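Local coordinates for protein probable transcriptional regulator (Rhodococcus jostii, PDB 3HIM) that probably binds DNA through a helix-turn-helix motif and regulates transcription as a dimeric member of the TetR family, at residues 77-82 with 97-102; 91-96 with 141-146; 102-107 with 168-173; 163-168 with 193-198. All blocks are in the same frame, centred on the assembly; numbering follows the deposited sequence.

Contact 1. Residues 77-82 with 97-102; sequences AAITAA and VTAYVT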
loop_
_atom_site.group_PDB
_atom_site.type_symbol
_atom_site.label_atom_id
_atom_site.label_comp_id
_atom_site.label_asym_id
_atom_site.label_seq_id
_atom_site.Cartn_x
_atom_site.Cartn_y
_atom_site.Cartn_z
ATOM N N ALA B 77 -13.280 -6.351 -12.715
ATOM C CA ALA B 77 -14.534 -7.072 -12.905
ATOM C C ALA B 77 -15.386 -6.985 -11.650
ATOM O O ALA B 77 -16.593 -6.795 -11.741
ATOM C CB ALA B 77 -14.280 -8.562 -13.285
ATOM N N ALA B 78 -14.742 -7.097 -10.484
ATOM C CA ALA B 78 -15.440 -7.053 -9.185
ATOM C C ALA B 78 -16.192 -5.751 -8.933
ATOM O O ALA B 78 -17.381 -5.757 -8.624
ATOM C CB ALA B 78 -14.467 -7.327 -8.030
ATOM N N ILE B 79 -15.495 -4.631 -9.047
ATOM C CA ILE B 79 -16.127 -3.336 -8.783
ATOM C C ILE B 79 -17.083 -2.918 -9.898
ATOM O O ILE B 79 -18.072 -2.208 -9.656
ATOM C CB ILE B 79 -15.087 -2.255 -8.484
ATOM C CG1 ILE B 79 -14.149 -2.011 -9.679
ATOM C CG2 ILE B 79 -14.311 -2.658 -7.272
ATOM C CD1 ILE B 79 -13.247 -0.729 -9.489
ATOM N N THR B 80 -16.799 -3.366 -11.117
ATOM C CA THR B 80 -17.677 -3.071 -12.245
ATOM C C THR B 80 -19.027 -3.775 -12.040
ATOM O O THR B 80 -20.071 -3.138 -12.055
ATOM C CB THR B 80 -17.003 -3.434 -13.583
ATOM O OG1 THR B 80 -15.828 -2.639 -13.710
ATOM C CG2 THR B 80 -17.932 -3.151 -14.769
ATOM N N ALA B 81 -18.988 -5.073 -11.765
ATOM C CA ALA B 81 -20.193 -5.805 -11.335
ATOM C C ALA B 81 -20.849 -5.191 -10.085
ATOM O O ALA B 81 -22.048 -5.335 -9.881
ATOM C CB ALA B 81 -19.858 -7.267 -11.078
ATOM N N ALA B 82 -20.069 -4.517 -9.241
ATOM C CA ALA B 82 -20.653 -3.889 -8.055
ATOM C C ALA B 82 -21.295 -2.514 -8.345
ATOM O O ALA B 82 -22.026 -1.974 -7.506
ATOM C CB ALA B 82 -19.621 -3.797 -6.920
ATOM N N VAL B 97 -16.914 0.510 -3.280
ATOM C CA VAL B 97 -15.902 0.539 -2.207
ATOM C C VAL B 97 -15.907 -0.783 -1.410
ATOM O O VAL B 97 -14.843 -1.393 -1.212
ATOM C CB VAL B 97 -16.026 1.785 -1.248
ATOM C CG1 VAL B 97 -15.067 1.651 -0.058
ATOM C CG2 VAL B 97 -15.718 3.082 -2.002
ATOM N N THR B 98 -17.091 -1.234 -0.991
ATOM C CA THR B 98 -17.227 -2.556 -0.367
ATOM C C THR B 98 -16.551 -3.687 -1.185
ATOM O O THR B 98 -15.708 -4.420 -0.651
ATOM C CB THR B 98 -18.706 -2.940 -0.127
ATOM O OG1 THR B 98 -19.305 -1.942 0.698
ATOM C CG2 THR B 98 -18.826 -4.323 0.562
ATOM N N ALA B 99 -16.938 -3.829 -2.452
ATOM C CA ALA B 99 -16.335 -4.839 -3.345
ATOM C C ALA B 99 -14.839 -4.635 -3.514
ATOM O O ALA B 99 -14.064 -5.582 -3.516
ATOM C CB ALA B 99 -17.014 -4.822 -4.708
ATOM N N TYR B 100 -14.427 -3.389 -3.667
ATOM C CA TYR B 100 -13.014 -3.098 -3.858
ATOM C C TYR B 100 -12.180 -3.495 -2.642
ATOM O O TYR B 100 -11.184 -4.213 -2.783
ATOM C CB TYR B 100 -12.835 -1.620 -4.145
ATOM C CG TYR B 100 -11.450 -1.210 -4.584
ATOM C CD1 TYR B 100 -10.897 -1.673 -5.790
ATOM C CD2 TYR B 100 -10.723 -0.295 -3.831
ATOM C CE1 TYR B 100 -9.602 -1.227 -6.221
ATOM C CE2 TYR B 100 -9.465 0.131 -4.219
ATOM C CZ TYR B 100 -8.910 -0.328 -5.412
ATOM O OH TYR B 100 -7.673 0.138 -5.757
ATOM N N VAL B 101 -12.581 -3.044 -1.456
ATOM C CA VAL B 101 -11.843 -3.363 -0.218
ATOM C C VAL B 101 -11.852 -4.886 0.073
ATOM O O VAL B 101 -10.796 -5.494 0.328
ATOM C CB VAL B 101 -12.397 -2.550 0.962
ATOM C CG1 VAL B 101 -11.857 -3.062 2.300
ATOM C CG2 VAL B 101 -12.060 -1.044 0.775
ATOM N N THR B 102 -13.043 -5.499 0.007
ATOM C CA THR B 102 -13.194 -6.952 0.177
ATOM C C THR B 102 -12.267 -7.725 -0.765
ATOM O O THR B 102 -11.594 -8.643 -0.336
ATOM C CB THR B 102 -14.667 -7.393 -0.074
ATOM O OG1 THR B 102 -15.514 -6.660 0.805
ATOM C CG2 THR B 102 -14.867 -8.897 0.149
#
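A99 meets A82 methyl to methyl, CB to CB 3.6 Å, and the contact between 77-82 and 97-102 is apolar. The methyl of A99 also faces the carbonyl of A78, its CB lying 4.0 Å from A78 O. With alanines on the facing sides, the segment axes come to 8.4 Å, and the CA atoms of I79 and A99 are 5.6 Å apart. The helices run antiparallel, at 160°. Beside the alanines, I79 and Y100 lie alongside each other, pointing the same way. The branch methyl of I79 does the touching: CG2 is 3.6 Å from Y100 CB and 3.8 Å from Y100 CD1, approaching the ring obliquely. With chi1 at 62°, I79 sets CG1 between its own backbone N and carbonyl carbon and CG2 beside the N, which turns the methyl to the foot of the tyrosine. No hydrogen bond crosses between the two segments, but S95 OG, two residues before V97, binds A82 O. T98 O is gripped from opposite faces by T102 N and by T102 OG1, the hydroxyl 2.7 Å away and above the carbonyl plane. The hydroxyl of Y100 bonds to T166 O, and its ring makes edge-to-face stacks with H104 and F140. Helix 60-82 follows the predicted helix-turn-helix motif and, as in other TetR regulators, probably connects the DNA-binding part to the C-terminal core, here by lying on helix 89-106. I79 also packs on T136 and V139 of helix 123-149, while V97 reaches I165 of helix 158-175 and V192 of helix 184-198.

Contact 2. Residues 91-96 with 141-146; sequences DRLMST and TRIIEA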
loop_
_atom_site.group_PDB
_atom_site.type_symbol
_atom_site.label_atom_id
_atom_site.label_comp_id
_atom_site.label_asym_id
_atom_site.label_seq_id
_atom_site.Cartn_x
_atom_site.Cartn_y
_atom_site.Cartn_z
ATOM N N ASP B 91 -25.027 5.158 -3.006
ATOM C CA ASP B 91 -25.220 3.696 -2.945
ATOM C C ASP B 91 -24.246 2.978 -3.875
ATOM O O ASP B 91 -23.792 1.882 -3.569
ATOM C CB ASP B 91 -26.642 3.307 -3.392
ATOM C CG ASP B 91 -27.724 3.856 -2.487
ATOM O OD1 ASP B 91 -27.787 3.479 -1.305
ATOM O OD2 ASP B 91 -28.520 4.675 -2.974
ATOM N N ARG B 92 -24.000 3.574 -5.041
ATOM C CA ARG B 92 -22.979 3.097 -5.987
ATOM C C ARG B 92 -21.583 3.109 -5.342
ATOM O O ARG B 92 -20.799 2.173 -5.513
ATOM C CB ARG B 92 -22.978 3.959 -7.255
ATOM C CG ARG B 92 -24.284 3.862 -8.082
ATOM C CD ARG B 92 -24.322 4.795 -9.279
ATOM N NE ARG B 92 -23.260 4.484 -10.237
ATOM C CZ ARG B 92 -23.013 5.164 -11.358
ATOM N NH1 ARG B 92 -23.750 6.216 -11.684
ATOM N NH2 ARG B 92 -21.994 4.816 -12.139
ATOM N N LEU B 93 -21.287 4.179 -4.613
ATOM C CA LEU B 93 -20.016 4.322 -3.930
ATOM C C LEU B 93 -19.870 3.336 -2.775
ATOM O O LEU B 93 -18.825 2.725 -2.629
ATOM C CB LEU B 93 -19.812 5.775 -3.455
ATOM C CG LEU B 93 -18.376 6.084 -3.010
ATOM C CD1 LEU B 93 -17.402 6.001 -4.206
ATOM C CD2 LEU B 93 -18.306 7.433 -2.294
ATOM N N MET B 94 -20.914 3.173 -1.962
ATOM C CA MET B 94 -20.892 2.142 -0.936
ATOM C C MET B 94 -20.574 0.778 -1.560
ATOM O O MET B 94 -19.765 0.009 -1.037
ATOM C CB MET B 94 -22.226 2.079 -0.180
ATOM C CG MET B 94 -22.552 3.317 0.686
ATOM S SD MET B 94 -24.244 3.363 1.372
ATOM C CE MET B 94 -24.507 1.640 1.788
ATOM N N SER B 95 -21.204 0.487 -2.691
ATOM C CA SER B 95 -21.167 -0.861 -3.256
ATOM C C SER B 95 -19.802 -1.192 -3.849
ATOM O O SER B 95 -19.235 -2.279 -3.619
ATOM C CB SER B 95 -22.252 -1.003 -4.341
ATOM O OG SER B 95 -22.294 -2.325 -4.836
ATOM N N THR B 96 -19.286 -0.246 -4.622
ATOM C CA THR B 96 -18.005 -0.441 -5.274
ATOM C C THR B 96 -16.859 -0.412 -4.267
ATOM O O THR B 96 -15.932 -1.212 -4.406
ATOM C CB THR B 96 -17.746 0.600 -6.345
ATOM O OG1 THR B 96 -17.916 1.905 -5.773
ATOM C CG2 THR B 96 -18.700 0.394 -7.534
ATOM N N THR B 141 -14.110 7.450 -10.289
ATOM C CA THR B 141 -14.289 8.837 -10.728
ATOM C C THR B 141 -15.669 9.059 -11.370
ATOM O O THR B 141 -16.303 10.089 -11.115
ATOM C CB THR B 141 -13.119 9.366 -11.640
ATOM O OG1 THR B 141 -13.021 8.558 -12.804
ATOM C CG2 THR B 141 -11.801 9.282 -10.937
ATOM N N ARG B 142 -16.142 8.090 -12.162
ATOM C CA ARG B 142 -17.483 8.156 -12.741
ATOM C C ARG B 142 -18.555 8.288 -11.643
ATOM O O ARG B 142 -19.418 9.163 -11.719
ATOM C CB ARG B 142 -17.762 6.946 -13.644
ATOM N N ILE B 143 -18.466 7.451 -10.611
ATOM C CA ILE B 143 -19.444 7.465 -9.523
ATOM C C ILE B 143 -19.392 8.815 -8.814
ATOM O O ILE B 143 -20.432 9.425 -8.580
ATOM C CB ILE B 143 -19.240 6.292 -8.524
ATOM C CG1 ILE B 143 -19.700 4.982 -9.173
ATOM C CG2 ILE B 143 -20.003 6.526 -7.186
ATOM C CD1 ILE B 143 -18.976 3.758 -8.648
ATOM N N ILE B 144 -18.182 9.298 -8.534
ATOM C CA ILE B 144 -18.010 10.557 -7.831
ATOM C C ILE B 144 -18.566 11.719 -8.667
ATOM O O ILE B 144 -19.267 12.603 -8.136
ATOM C CB ILE B 144 -16.565 10.773 -7.381
ATOM C CG1 ILE B 144 -16.147 9.660 -6.410
ATOM C CG2 ILE B 144 -16.424 12.132 -6.695
ATOM C CD1 ILE B 144 -14.640 9.649 -6.077
ATOM N N GLU B 145 -18.289 11.679 -9.969
ATOM C CA GLU B 145 -18.859 12.628 -10.917
ATOM C C GLU B 145 -20.381 12.555 -10.920
ATOM O O GLU B 145 -21.059 13.580 -10.841
ATOM C CB GLU B 145 -18.341 12.331 -12.323
ATOM C CG GLU B 145 -16.903 12.781 -12.536
ATOM C CD GLU B 145 -16.316 12.327 -13.855
ATOM O OE1 GLU B 145 -17.032 11.733 -14.693
ATOM O OE2 GLU B 145 -15.119 12.587 -14.063
ATOM N N ALA B 146 -20.921 11.340 -11.000
ATOM C CA ALA B 146 -22.367 11.172 -11.011
ATOM C C ALA B 146 -23.004 11.882 -9.823
ATOM O O ALA B 146 -23.983 12.589 -9.986
ATOM C CB ALA B 146 -22.727 9.706 -11.011
#
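I143 drives its side chain between R92, L93 and T96, and its carbons differ in their nearest partners: CG1 meets R92, CG2 L93 and CD1 T96. Its tip and that of T96 reach toward each other, I143 CD1 lying 3.6 Å from T96 CG2. L93 passes the isoleucine at a slant, its CB 3.8 Å from I143 CG2. R92 crosses the CG1 stem: I143 CG1 approaches the guanidinium obliquely, 3.7 Å from R92 NE, and R92 NH1 goes on to A146 CB, also at 3.7 Å. A bend at chi3 (62°) brings the arginine end against these apolar groups, while its NE forms a salt bridge with D83. The two helices are an antiparallel pair of the all-helical TetR C-terminal domain, their segment axes 9.6 Å apart at 158°. Cutting I143 back to an alanine would probably open a gap among L93, T96 and R92 and leave the guanidinium without its apolar neighbour. T96 OG1 turns back to its own helix, 2.9 Å from R92 O, and shares that carbonyl with T96 N, the two donors coming from opposite faces. L93 CD1 makes a loose contact with I144 CG1, and the leucine side chain also packs on F140, whereas I144 packs on I158 and A161 of helix 158-175.

Contact 3. Residues 102-107 with 168-173; sequences TWHADN and LGIDVS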
loop_
_atom_site.group_PDB
_atom_site.type_symbol
_atom_site.label_atom_id
_atom_site.label_comp_id
_atom_site.label_asym_id
_atom_site.label_seq_id
_atom_site.Cartn_x
_atom_site.Cartn_y
_atom_site.Cartn_z
ATOM N N THR B 102 -13.043 -5.499 0.007
ATOM C CA THR B 102 -13.194 -6.952 0.177
ATOM C C THR B 102 -12.267 -7.725 -0.765
ATOM O O THR B 102 -11.594 -8.643 -0.336
ATOM C CB THR B 102 -14.667 -7.393 -0.074
ATOM O OG1 THR B 102 -15.514 -6.660 0.805
ATOM C CG2 THR B 102 -14.867 -8.897 0.149
ATOM N N TRP B 103 -12.243 -7.344 -2.044
ATOM C CA TRP B 103 -11.373 -8.014 -3.007
ATOM C C TRP B 103 -9.926 -7.955 -2.558
ATOM O O TRP B 103 -9.191 -8.960 -2.604
ATOM C CB TRP B 103 -11.513 -7.416 -4.398
ATOM C CG TRP B 103 -10.818 -8.246 -5.436
ATOM C CD1 TRP B 103 -11.391 -9.184 -6.250
ATOM C CD2 TRP B 103 -9.412 -8.236 -5.757
ATOM N NE1 TRP B 103 -10.429 -9.760 -7.067
ATOM C CE2 TRP B 103 -9.209 -9.190 -6.788
ATOM C CE3 TRP B 103 -8.309 -7.512 -5.276
ATOM C CZ2 TRP B 103 -7.946 -9.437 -7.351
ATOM C CZ3 TRP B 103 -7.046 -7.753 -5.840
ATOM C CH2 TRP B 103 -6.877 -8.720 -6.865
ATOM N N HIS B 104 -9.509 -6.777 -2.129
ATOM C CA HIS B 104 -8.141 -6.573 -1.724
ATOM C C HIS B 104 -7.719 -7.312 -0.436
ATOM O O HIS B 104 -6.550 -7.683 -0.292
ATOM C CB HIS B 104 -7.837 -5.081 -1.652
ATOM C CG HIS B 104 -7.379 -4.508 -2.956
ATOM N ND1 HIS B 104 -6.114 -4.729 -3.459
ATOM C CD2 HIS B 104 -8.023 -3.741 -3.869
ATOM C CE1 HIS B 104 -5.995 -4.118 -4.622
ATOM N NE2 HIS B 104 -7.136 -3.500 -4.886
ATOM N N ALA B 105 -8.653 -7.511 0.484
ATOM C CA ALA B 105 -8.424 -8.366 1.655
ATOM C C ALA B 105 -8.361 -9.858 1.271
ATOM O O ALA B 105 -7.378 -10.526 1.584
ATOM C CB ALA B 105 -9.489 -8.138 2.696
ATOM N N ASP B 106 -9.401 -10.369 0.609
ATOM C CA ASP B 106 -9.424 -11.779 0.144
ATOM C C ASP B 106 -8.298 -12.163 -0.825
ATOM O O ASP B 106 -7.759 -13.263 -0.739
ATOM C CB ASP B 106 -10.746 -12.125 -0.540
ATOM C CG ASP B 106 -11.936 -12.133 0.412
ATOM O OD1 ASP B 106 -11.764 -12.166 1.656
ATOM O OD2 ASP B 106 -13.067 -12.127 -0.126
ATOM N N ASN B 107 -7.937 -11.284 -1.752
ATOM C CA ASN B 107 -6.931 -11.658 -2.754
ATOM C C ASN B 107 -5.583 -11.011 -2.560
ATOM O O ASN B 107 -4.848 -10.806 -3.542
ATOM C CB ASN B 107 -7.460 -11.370 -4.156
ATOM C CG ASN B 107 -8.744 -12.093 -4.415
ATOM O OD1 ASN B 107 -8.737 -13.288 -4.688
ATOM N ND2 ASN B 107 -9.864 -11.391 -4.286
ATOM N N LEU B 168 -6.380 3.406 -0.706
ATOM C CA LEU B 168 -6.809 2.661 0.507
ATOM C C LEU B 168 -7.063 1.177 0.265
ATOM O O LEU B 168 -6.618 0.337 1.054
ATOM C CB LEU B 168 -8.061 3.281 1.151
ATOM C CG LEU B 168 -7.819 4.623 1.841
ATOM C CD1 LEU B 168 -9.147 5.266 2.189
ATOM C CD2 LEU B 168 -6.973 4.412 3.073
ATOM N N GLY B 169 -7.795 0.860 -0.804
ATOM C CA GLY B 169 -8.079 -0.546 -1.166
ATOM C C GLY B 169 -6.789 -1.326 -1.441
ATOM O O GLY B 169 -6.565 -2.392 -0.871
ATOM N N ILE B 170 -5.924 -0.763 -2.285
ATOM C CA ILE B 170 -4.666 -1.393 -2.619
ATOM C C ILE B 170 -3.791 -1.626 -1.388
ATOM O O ILE B 170 -3.146 -2.667 -1.287
ATOM C CB ILE B 170 -3.892 -0.551 -3.646
ATOM C CG1 ILE B 170 -4.565 -0.661 -5.023
ATOM C CG2 ILE B 170 -2.410 -0.984 -3.691
ATOM C CD1 ILE B 170 -4.173 0.465 -6.003
ATOM N N ASP B 171 -3.778 -0.675 -0.447
ATOM C CA ASP B 171 -2.915 -0.822 0.723
ATOM C C ASP B 171 -3.427 -1.871 1.710
ATOM O O ASP B 171 -2.658 -2.441 2.465
ATOM C CB ASP B 171 -2.680 0.509 1.429
ATOM C CG ASP B 171 -1.519 0.444 2.411
ATOM O OD1 ASP B 171 -0.347 0.254 1.985
ATOM O OD2 ASP B 171 -1.780 0.587 3.618
ATOM N N VAL B 172 -4.730 -2.124 1.691
ATOM C CA VAL B 172 -5.306 -3.230 2.454
ATOM C C VAL B 172 -4.537 -4.519 2.152
ATOM O O VAL B 172 -4.327 -5.337 3.029
ATOM C CB VAL B 172 -6.832 -3.400 2.138
ATOM C CG1 VAL B 172 -7.364 -4.811 2.521
ATOM C CG2 VAL B 172 -7.678 -2.269 2.788
ATOM N N SER B 173 -4.105 -4.710 0.911
ATOM C CA SER B 173 -3.415 -5.959 0.562
ATOM C C SER B 173 -2.056 -6.078 1.257
ATOM O O SER B 173 -1.527 -7.175 1.405
ATOM C CB SER B 173 -3.272 -6.133 -0.955
ATOM O OG SER B 173 -4.548 -6.242 -1.558
#
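H104 and S173 are joined by two hydrogen bonds that run in opposite directions. The imidazole gives its ND1 proton to S173 OG at 2.9 Å, with an N-H...O angle of 156° and the oxygen in the ring plane; the same hydroxyl donates to H104 O, its OG 2.8 Å away. One serine oxygen thus serves as acceptor and donor, fixing the rotation of the ring. Where helix 89-106 ends, N107 ND2 binds W103 O in the carbonyl plane at 3.0 Å and sits over a face of the W103 ring. Away from the hydrogen-bonded edge of H104, one ring face lies on the backbone of helix 158-175, where I170 CA makes a CH-pi contact 3.8 Å from the ring centroid. G169 has no side chain, and its carbonyl comes close, G169 O to H104 CB being 3.1 Å. The opposite face carries W103 CE3 over the ring centre. H104 is a knob in the hole formed by G169, I170, V172 and S173; a leucine in its place would probably leave the S173 hydroxyl without its ND1 donor and I170 CA without a ring face. A105 adds an apolar contact, CB to V172 CG1 4.0 Å, that methyl lying anti to the V172 backbone N (chi1 160°). The helices run nearly parallel, at 15°, with segment axes 7.8 Å apart. Around the pair, A111 of helix 108-116 and V75 of helix 60-82 back H104, and Y191 of helix 184-198 packs on V172. Beyond helix 158-175 lies the second subunit, whose S167 bonds to D171.

Contact 4. Residues 163-168 with 193-198; sequences LAITSL and ELALRM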
loop_
_atom_site.group_PDB
_atom_site.type_symbol
_atom_site.label_atom_id
_atom_site.label_comp_id
_atom_site.label_asym_id
_atom_site.label_seq_id
_atom_site.Cartn_x
_atom_site.Cartn_y
_atom_site.Cartn_z
ATOM N N LEU B 163 -8.219 8.731 -6.381
ATOM C CA LEU B 163 -6.884 8.261 -5.940
ATOM C C LEU B 163 -6.920 7.761 -4.499
ATOM O O LEU B 163 -6.511 6.627 -4.230
ATOM C CB LEU B 163 -5.780 9.319 -6.070
ATOM C CG LEU B 163 -4.488 9.042 -5.236
ATOM C CD1 LEU B 163 -3.657 7.822 -5.775
ATOM C CD2 LEU B 163 -3.579 10.258 -5.144
ATOM N N ALA B 164 -7.430 8.580 -3.579
ATOM C CA ALA B 164 -7.389 8.178 -2.183
ATOM C C ALA B 164 -8.126 6.858 -1.953
ATOM O O ALA B 164 -7.659 6.004 -1.196
ATOM C CB ALA B 164 -7.912 9.268 -1.273
ATOM N N ILE B 165 -9.274 6.685 -2.604
ATOM C CA ILE B 165 -10.040 5.459 -2.449
ATOM C C ILE B 165 -9.298 4.252 -3.039
ATOM O O ILE B 165 -9.249 3.173 -2.444
ATOM C CB ILE B 165 -11.468 5.599 -3.061
ATOM C CG1 ILE B 165 -12.354 6.465 -2.156
ATOM C CG2 ILE B 165 -12.106 4.223 -3.274
ATOM C CD1 ILE B 165 -13.548 7.093 -2.887
ATOM N N THR B 166 -8.701 4.435 -4.208
ATOM C CA THR B 166 -8.020 3.329 -4.864
ATOM C C THR B 166 -6.775 2.993 -4.030
ATOM O O THR B 166 -6.459 1.814 -3.812
ATOM C CB THR B 166 -7.669 3.653 -6.322
ATOM O OG1 THR B 166 -6.856 4.815 -6.351
ATOM C CG2 THR B 166 -8.905 3.987 -7.082
ATOM N N SER B 167 -6.122 4.038 -3.522
ATOM C CA SER B 167 -4.963 3.874 -2.666
ATOM C C SER B 167 -5.270 3.072 -1.372
ATOM O O SER B 167 -4.520 2.147 -0.999
ATOM C CB SER B 167 -4.343 5.237 -2.363
ATOM O OG SER B 167 -3.425 5.087 -1.318
ATOM N N LEU B 168 -6.380 3.406 -0.706
ATOM C CA LEU B 168 -6.809 2.661 0.507
ATOM C C LEU B 168 -7.063 1.177 0.265
ATOM O O LEU B 168 -6.618 0.337 1.054
ATOM C CB LEU B 168 -8.061 3.281 1.151
ATOM C CG LEU B 168 -7.819 4.623 1.841
ATOM C CD1 LEU B 168 -9.147 5.266 2.189
ATOM C CD2 LEU B 168 -6.973 4.412 3.073
ATOM N N GLU B 193 -17.741 4.359 5.094
ATOM C CA GLU B 193 -18.079 5.580 5.849
ATOM C C GLU B 193 -17.129 6.728 5.514
ATOM O O GLU B 193 -17.550 7.892 5.365
ATOM C CB GLU B 193 -18.039 5.311 7.349
ATOM C CG GLU B 193 -19.180 4.415 7.807
ATOM C CD GLU B 193 -18.858 3.688 9.097
ATOM O OE1 GLU B 193 -17.759 3.918 9.671
ATOM O OE2 GLU B 193 -19.702 2.874 9.521
ATOM N N LEU B 194 -15.846 6.385 5.407
ATOM C CA LEU B 194 -14.811 7.394 5.156
ATOM C C LEU B 194 -14.856 7.937 3.724
ATOM O O LEU B 194 -14.689 9.137 3.524
ATOM C CB LEU B 194 -13.426 6.858 5.522
ATOM C CG LEU B 194 -13.222 6.589 7.018
ATOM C CD1 LEU B 194 -12.078 5.569 7.234
ATOM C CD2 LEU B 194 -12.959 7.882 7.802
ATOM N N ALA B 195 -15.079 7.058 2.748
ATOM C CA ALA B 195 -15.260 7.444 1.350
ATOM C C ALA B 195 -16.447 8.414 1.164
ATOM O O ALA B 195 -16.356 9.430 0.462
ATOM C CB ALA B 195 -15.440 6.185 0.474
ATOM N N LEU B 196 -17.566 8.114 1.801
ATOM C CA LEU B 196 -18.714 9.019 1.701
ATOM C C LEU B 196 -18.353 10.365 2.287
ATOM O O LEU B 196 -18.663 11.395 1.682
ATOM C CB LEU B 196 -19.962 8.428 2.356
ATOM C CG LEU B 196 -20.523 7.233 1.583
ATOM C CD1 LEU B 196 -21.564 6.504 2.442
ATOM C CD2 LEU B 196 -21.120 7.620 0.223
ATOM N N ARG B 197 -17.655 10.361 3.426
ATOM C CA ARG B 197 -17.232 11.601 4.068
ATOM C C ARG B 197 -16.252 12.400 3.207
ATOM O O ARG B 197 -16.347 13.632 3.121
ATOM C CB ARG B 197 -16.623 11.328 5.447
ATOM C CG ARG B 197 -17.643 11.086 6.536
ATOM C CD ARG B 197 -18.043 12.399 7.169
ATOM N NE ARG B 197 -18.940 12.267 8.324
ATOM C CZ ARG B 197 -18.559 12.318 9.601
ATOM N NH1 ARG B 197 -17.285 12.460 9.931
ATOM N NH2 ARG B 197 -19.465 12.220 10.562
ATOM N N MET B 198 -15.323 11.682 2.584
ATOM C CA MET B 198 -14.335 12.256 1.694
ATOM C C MET B 198 -14.994 13.014 0.539
ATOM O O MET B 198 -14.548 14.109 0.184
ATOM C CB MET B 198 -13.422 11.157 1.132
ATOM C CG MET B 198 -12.225 10.837 2.027
ATOM S SD MET B 198 -11.137 9.619 1.240
ATOM C CE MET B 198 -11.834 8.137 1.972
#
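M198 meets A164, I165 and L168 without any ring or other flat group between the segments; sulfur, methyl and methylene groups make the whole interface, and no hydrogen bond crosses it. L168 and M198 point at each other tip to tip, L168 CD1 3.9 Å from M198 CE. The methionine runs extended as far as its sulfur and then bends at chi3 (-94°), which turns the terminal methyl to the leucine while SD rests 4.1 Å from A164 CB. I165 works beside this, its end bending nearer than its CB: CD1 is 4.0 Å from A195 CB, and CG1 keeps a looser 4.5 Å from M198 CE. The helices are antiparallel at 166°, with segment axes 10.9 Å apart, so the long side chains bridge a rather wide separation. I165 and A195 both also touch V97 of helix 89-106. On the dimer side, A164 packs on L194 of the second subunit, L163 on its Y191, and R197 NH1 bonds to its M198 O. Helices 158-175 and 184-198 thus pair within one subunit and also face their copies, consistent with the four-helix bundle through which TetR-family regulators dimerise.

Overall arrangement
From the N terminus, helix 60-82 leads into the C-terminal core, and contact 1 closes the short connection to helix 89-106. Contact 2 ties the start of that helix to helix 123-149 and crosses contact 1 along the chain; A82 O and S95 OG join them directly. Contact 3 brings the end of helix 89-106 to helix 158-175 across 60 intervening residues and crosses contact 2, although the two do not touch. Contact 4 closes the final hairpin, crosses contact 3 and shares L168 with it. Contacts 1 and 3 are in series, as are 1 and 4, and 2 and 4. Helix 89-106 thus serves three contacts, while contacts 3 and 4 border the second subunit.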